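Local structure of anthranilate synthase component I (Streptococcus pneumoniae serotype 4, 5KCK) at residues Ile314-Tyr328 with Thr341-Thr353. The protein is the large component of an anthranilate synthase, built of helices and large antiparallel sheets, as in the chorismate-binding enzyme family. Residues are numbered along the deposited sequence; the frame is centred on the assembly and turned at random. Where two conformers were deposited one is given.
Sequences IGRISETTSVQVTKY and TSVVKGRLLPELT
Strands 324-333 and 338-347 form an antiparallel beta hairpin at one border of a large sheet, and this contact joins them from Tyr-328 and Ser-342 outward to the chain that leaves helix 297-316. Strand 338-347 lies inside, next to strand 267-270; 324-333 is the outermost strand. Gln-324 and Lys-345 make a hydrogen-bonded pair, with Gln-324 N 2.9 Å from Lys-345 O and Lys-345 N donating in turn to Gln-324 O. A beta bulge follows: Val-343 O accepts from Thr-326 N, while Val-343 N turns to Lys-327 O at 2.8 Å, so Thr-326 and Lys-327 together face one residue. The bulge sets Thr-326 OG1 against Val-343 CG1, 3.4 Å away.

On the helix side of the sheet, Ile-314 reaches to the sheet from the last turn of helix 297-316. Its CG2, anti to the backbone N (chi1 of CG1 -69°), lies 3.7 Å from Gly-346 CA, packed against the bare glycine backbone; CD1 goes on to Val-344 CG1. Val-323 CG1 also meets Val-344 CG1.

Beyond the hairpin, residues 317-319 take over as partner of the inner chain. Leu-349 N bonds to Ile-317 O and Glu-319 N to Arg-347 O, bracketing the single bridge between Ser-318 and Leu-348. Ile-317 rests its CD1 on Leu-348 CD1 and its CB on Leu-352 CD1, with helix 354-361 touching it too, while Leu-349 lays its isobutyl group along the Ser-318 to Glu-319 peptide. Between the two bonded regions sits Ser-322. Its OG stands between its own backbone N and carbonyl carbon (chi1 74°), and from there it reaches two partners: it donates to Glu-319 O on a lone pair and accepts from Arg-347 N at 2.9 Å, the N-H pointing almost straight at it (169°).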
loop_
_atom_site.group_PDB
_atom_site.type_symbol
_atom_site.label_atom_id
_atom_site.label_comp_id
_atom_site.label_asym_id
_atom_site.label_seq_id
_atom_site.Cartn_x
_atom_site.Cartn_y
_atom_site.Cartn_z
ATOM N N ILE A 314 7.832 6.017 -31.998
ATOM C CA ILE A 314 6.482 6.559 -31.906
ATOM C C ILE A 314 6.173 7.435 -33.117
ATOM O O ILE A 314 5.072 7.379 -33.679
ATOM C CB ILE A 314 6.327 7.316 -30.572
ATOM C CG1 ILE A 314 6.339 6.314 -29.409
ATOM C CG2 ILE A 314 5.067 8.184 -30.557
ATOM C CD1 ILE A 314 6.223 6.949 -28.025
ATOM N N GLY A 315 7.153 8.223 -33.565
ATOM C CA GLY A 315 6.926 9.122 -34.686
ATOM C C GLY A 315 6.578 8.401 -35.975
ATOM O O GLY A 315 5.817 8.922 -36.791
ATOM N N ARG A 316 7.114 7.193 -36.171
ATOM C CA ARG A 316 6.816 6.426 -37.378
ATOM C C ARG A 316 5.369 5.944 -37.437
ATOM O O ARG A 316 4.881 5.646 -38.528
ATOM C CB ARG A 316 7.749 5.217 -37.491
ATOM C CG ARG A 316 9.211 5.568 -37.743
ATOM C CD ARG A 316 10.008 4.367 -38.275
ATOM N NE ARG A 316 9.808 3.137 -37.503
ATOM C CZ ARG A 316 10.451 2.850 -36.372
ATOM N NH1 ARG A 316 11.330 3.710 -35.870
ATOM N NH2 ARG A 316 10.219 1.704 -35.742
ATOM N N ILE A 317 4.668 5.862 -36.308
ATOM C CA ILE A 317 3.317 5.318 -36.289
ATOM C C ILE A 317 2.295 6.327 -35.788
ATOM O O ILE A 317 1.172 5.949 -35.459
ATOM C CB ILE A 317 3.242 4.029 -35.448
ATOM C CG1 ILE A 317 3.649 4.330 -34.006
ATOM C CG2 ILE A 317 4.114 2.923 -36.054
ATOM C CD1 ILE A 317 3.400 3.181 -33.047
ATOM N N SER A 318 2.657 7.606 -35.713
ATOM C CA SER A 318 1.784 8.596 -35.105
ATOM C C SER A 318 1.644 9.816 -36.006
ATOM O O SER A 318 2.336 9.955 -37.019
ATOM C CB SER A 318 2.324 9.037 -33.733
ATOM O OG SER A 318 2.440 7.946 -32.840
ATOM N N GLU A 319 0.728 10.710 -35.644
ATOM C CA GLU A 319 0.795 12.048 -36.216
ATOM C C GLU A 319 2.090 12.686 -35.737
ATOM O O GLU A 319 2.339 12.772 -34.530
ATOM C CB GLU A 319 -0.415 12.893 -35.820
ATOM C CG GLU A 319 -0.675 14.074 -36.772
ATOM C CD GLU A 319 0.272 15.249 -36.560
ATOM O OE1 GLU A 319 0.114 15.972 -35.554
ATOM O OE2 GLU A 319 1.175 15.453 -37.396
ATOM N N THR A 320 2.926 13.099 -36.691
ATOM C CA THR A 320 4.310 13.457 -36.374
ATOM C C THR A 320 4.418 14.646 -35.426
ATOM O O THR A 320 5.365 14.720 -34.635
ATOM C CB THR A 320 5.098 13.734 -37.656
ATOM O OG1 THR A 320 4.407 14.707 -38.449
ATOM C CG2 THR A 320 5.293 12.450 -38.453
ATOM N N THR A 321 3.469 15.571 -35.460
ATOM C CA THR A 321 3.538 16.707 -34.549
ATOM C C THR A 321 2.796 16.459 -33.243
ATOM O O THR A 321 2.575 17.404 -32.482
ATOM C CB THR A 321 3.010 17.974 -35.228
ATOM O OG1 THR A 321 1.607 17.834 -35.491
ATOM C CG2 THR A 321 3.751 18.209 -36.534
ATOM N N SER A 322 2.410 15.213 -32.966
ATOM C CA SER A 322 1.829 14.858 -31.680
ATOM C C SER A 322 2.840 14.233 -30.730
ATOM O O SER A 322 2.519 14.048 -29.553
ATOM C CB SER A 322 0.652 13.891 -31.866
ATOM O OG SER A 322 1.119 12.590 -32.204
ATOM N N VAL A 323 4.043 13.905 -31.209
ATOM C CA VAL A 323 5.070 13.316 -30.354
ATOM C C VAL A 323 5.545 14.341 -29.332
ATOM O O VAL A 323 5.963 15.451 -29.688
ATOM C CB VAL A 323 6.244 12.795 -31.194
ATOM C CG1 VAL A 323 7.292 12.174 -30.287
ATOM C CG2 VAL A 323 5.756 11.785 -32.219
ATOM N N GLN A 324 5.482 13.970 -28.052
ATOM C CA GLN A 324 5.833 14.862 -26.954
ATOM C C GLN A 324 6.692 14.115 -25.950
ATOM O O GLN A 324 6.363 12.991 -25.562
ATOM C CB GLN A 324 4.590 15.410 -26.236
ATOM C CG GLN A 324 3.537 16.067 -27.127
ATOM C CD GLN A 324 2.417 16.698 -26.306
ATOM O OE1 GLN A 324 2.093 16.220 -25.223
ATOM N NE2 GLN A 324 1.836 17.782 -26.812
ATOM N N VAL A 325 7.785 14.745 -25.533
ATOM C CA VAL A 325 8.574 14.288 -24.396
ATOM C C VAL A 325 8.019 15.032 -23.188
ATOM O O VAL A 325 8.278 16.220 -23.007
ATOM C CB VAL A 325 10.067 14.544 -24.599
ATOM C CG1 VAL A 325 10.864 14.064 -23.387
ATOM C CG2 VAL A 325 10.540 13.847 -25.864
ATOM N N THR A 326 7.208 14.341 -22.386
ATOM C CA THR A 326 6.412 14.999 -21.355
ATOM C C THR A 326 7.094 14.995 -20.008
ATOM O O THR A 326 6.694 15.749 -19.114
ATOM C CB THR A 326 5.049 14.321 -21.203
ATOM O OG1 THR A 326 5.233 12.993 -20.695
ATOM C CG2 THR A 326 4.322 14.256 -22.550
ATOM N N LYS A 327 8.102 14.155 -19.846
ATOM C CA LYS A 327 8.886 14.098 -18.626
ATOM C C LYS A 327 10.271 13.708 -19.097
ATOM O O LYS A 327 10.409 12.697 -19.792
ATOM C CB LYS A 327 8.300 13.073 -17.654
ATOM C CG LYS A 327 8.732 13.233 -16.233
ATOM C CD LYS A 327 7.897 12.351 -15.315
ATOM C CE LYS A 327 6.444 12.804 -15.271
ATOM N NZ LYS A 327 5.681 12.095 -14.196
ATOM N N TYR A 328 11.275 14.533 -18.807
ATOM C CA TYR A 328 12.558 14.383 -19.479
ATOM C C TYR A 328 13.687 14.247 -18.474
ATOM O O TYR A 328 13.932 15.160 -17.680
ATOM C CB TYR A 328 12.863 15.547 -20.420
ATOM C CG TYR A 328 14.176 15.307 -21.118
ATOM C CD1 TYR A 328 14.391 14.113 -21.803
ATOM C CD2 TYR A 328 15.206 16.237 -21.073
ATOM C CE1 TYR A 328 15.576 13.850 -22.435
ATOM C CE2 TYR A 328 16.410 15.985 -21.711
ATOM C CZ TYR A 328 16.585 14.785 -22.392
ATOM O OH TYR A 328 17.763 14.490 -23.038
ATOM N N THR A 341 15.073 8.654 -16.121
ATOM C CA THR A 341 13.768 8.264 -16.642
ATOM C C THR A 341 13.125 9.376 -17.468
ATOM O O THR A 341 13.275 10.569 -17.178
ATOM C CB THR A 341 12.816 7.857 -15.505
ATOM O OG1 THR A 341 11.645 7.252 -16.060
ATOM C CG2 THR A 341 12.391 9.061 -14.692
ATOM N N SER A 342 12.383 8.961 -18.496
ATOM C CA SER A 342 11.661 9.884 -19.362
ATOM C C SER A 342 10.373 9.232 -19.850
ATOM O O SER A 342 10.208 8.008 -19.794
ATOM C CB SER A 342 12.507 10.317 -20.566
ATOM O OG SER A 342 13.683 10.995 -20.170
ATOM N N VAL A 343 9.472 10.068 -20.366
ATOM C CA VAL A 343 8.199 9.626 -20.931
ATOM C C VAL A 343 8.043 10.235 -22.322
ATOM O O VAL A 343 8.189 11.452 -22.498
ATOM C CB VAL A 343 7.012 10.012 -20.023
ATOM C CG1 VAL A 343 5.686 9.588 -20.640
ATOM C CG2 VAL A 343 7.175 9.385 -18.633
ATOM N N VAL A 344 7.762 9.387 -23.308
ATOM C CA VAL A 344 7.494 9.807 -24.680
ATOM C C VAL A 344 6.103 9.319 -25.058
ATOM O O VAL A 344 5.759 8.159 -24.797
ATOM C CB VAL A 344 8.542 9.259 -25.663
ATOM C CG1 VAL A 344 8.371 9.919 -27.043
ATOM C CG2 VAL A 344 9.950 9.465 -25.118
ATOM N N LYS A 345 5.309 10.199 -25.670
ATOM C CA LYS A 345 3.937 9.887 -26.045
ATOM C C LYS A 345 3.647 10.410 -27.444
ATOM O O LYS A 345 4.201 11.430 -27.872
ATOM C CB LYS A 345 2.919 10.498 -25.069
ATOM C CG LYS A 345 2.923 9.883 -23.682
ATOM C CD LYS A 345 2.048 10.682 -22.719
ATOM C CE LYS A 345 1.893 9.959 -21.391
ATOM N NZ LYS A 345 1.298 8.588 -21.594
ATOM N N GLY A 346 2.748 9.714 -28.141
ATOM C CA GLY A 346 2.230 10.199 -29.408
ATOM C C GLY A 346 0.838 9.665 -29.678
ATOM O O GLY A 346 0.386 8.704 -29.049
ATOM N N ARG A 347 0.167 10.289 -30.646
ATOM C CA ARG A 347 -1.185 9.898 -31.038
ATOM C C ARG A 347 -1.118 8.921 -32.213
ATOM O O ARG A 347 -0.776 9.305 -33.334
ATOM C CB ARG A 347 -2.012 11.130 -31.388
ATOM C CG ARG A 347 -3.480 10.840 -31.655
ATOM C CD ARG A 347 -4.255 12.131 -31.900
ATOM N NE ARG A 347 -4.042 13.095 -30.818
ATOM C CZ ARG A 347 -4.690 13.073 -29.654
ATOM N NH1 ARG A 347 -5.596 12.132 -29.413
ATOM N NH2 ARG A 347 -4.428 13.987 -28.725
ATOM N N LEU A 348 -1.456 7.664 -31.953
ATOM C CA LEU A 348 -1.427 6.621 -32.973
ATOM C C LEU A 348 -2.259 7.007 -34.196
ATOM O O LEU A 348 -3.365 7.535 -34.070
ATOM C CB LEU A 348 -1.957 5.325 -32.357
ATOM C CG LEU A 348 -1.784 3.996 -33.075
ATOM C CD1 LEU A 348 -0.307 3.670 -33.229
ATOM C CD2 LEU A 348 -2.508 2.911 -32.294
ATOM N N LEU A 349 -1.721 6.749 -35.383
ATOM C CA LEU A 349 -2.434 7.080 -36.609
ATOM C C LEU A 349 -3.713 6.250 -36.715
ATOM O O LEU A 349 -3.753 5.102 -36.266
ATOM C CB LEU A 349 -1.552 6.841 -37.834
ATOM C CG LEU A 349 -0.390 7.813 -38.014
ATOM C CD1 LEU A 349 0.625 7.257 -38.976
ATOM C CD2 LEU A 349 -0.889 9.174 -38.496
ATOM N N PRO A 350 -4.769 6.812 -37.312
ATOM C CA PRO A 350 -6.097 6.174 -37.228
ATOM C C PRO A 350 -6.184 4.806 -37.888
ATOM O O PRO A 350 -7.014 3.989 -37.473
ATOM C CB PRO A 350 -7.026 7.192 -37.913
ATOM C CG PRO A 350 -6.114 8.088 -38.726
ATOM C CD PRO A 350 -4.810 8.122 -37.996
ATOM N N GLU A 351 -5.346 4.502 -38.866
ATOM C CA GLU A 351 -5.411 3.192 -39.496
ATOM C C GLU A 351 -4.550 2.142 -38.800
ATOM O O GLU A 351 -4.584 0.975 -39.203
ATOM C CB GLU A 351 -5.017 3.299 -40.977
ATOM C CG GLU A 351 -3.548 3.622 -41.247
ATOM C CD GLU A 351 -3.213 5.106 -41.125
ATOM O OE1 GLU A 351 -4.080 5.888 -40.680
ATOM O OE2 GLU A 351 -2.072 5.481 -41.479
ATOM N N LEU A 352 -3.801 2.506 -37.760
ATOM C CA LEU A 352 -2.889 1.578 -37.102
ATOM C C LEU A 352 -3.455 1.133 -35.756
ATOM O O LEU A 352 -4.431 1.691 -35.246
ATOM C CB LEU A 352 -1.505 2.212 -36.927
ATOM C CG LEU A 352 -0.904 2.819 -38.200
ATOM C CD1 LEU A 352 0.528 3.278 -37.955
ATOM C CD2 LEU A 352 -0.957 1.832 -39.340
ATOM N N THR A 353 -2.838 0.099 -35.184
ATOM C CA THR A 353 -3.315 -0.513 -33.946
ATOM C C THR A 353 -2.145 -0.725 -32.990
ATOM O O THR A 353 -0.994 -0.382 -33.288
ATOM C CB THR A 353 -3.999 -1.863 -34.203
ATOM O OG1 THR A 353 -2.994 -2.822 -34.539
ATOM C CG2 THR A 353 -5.032 -1.763 -35.348
#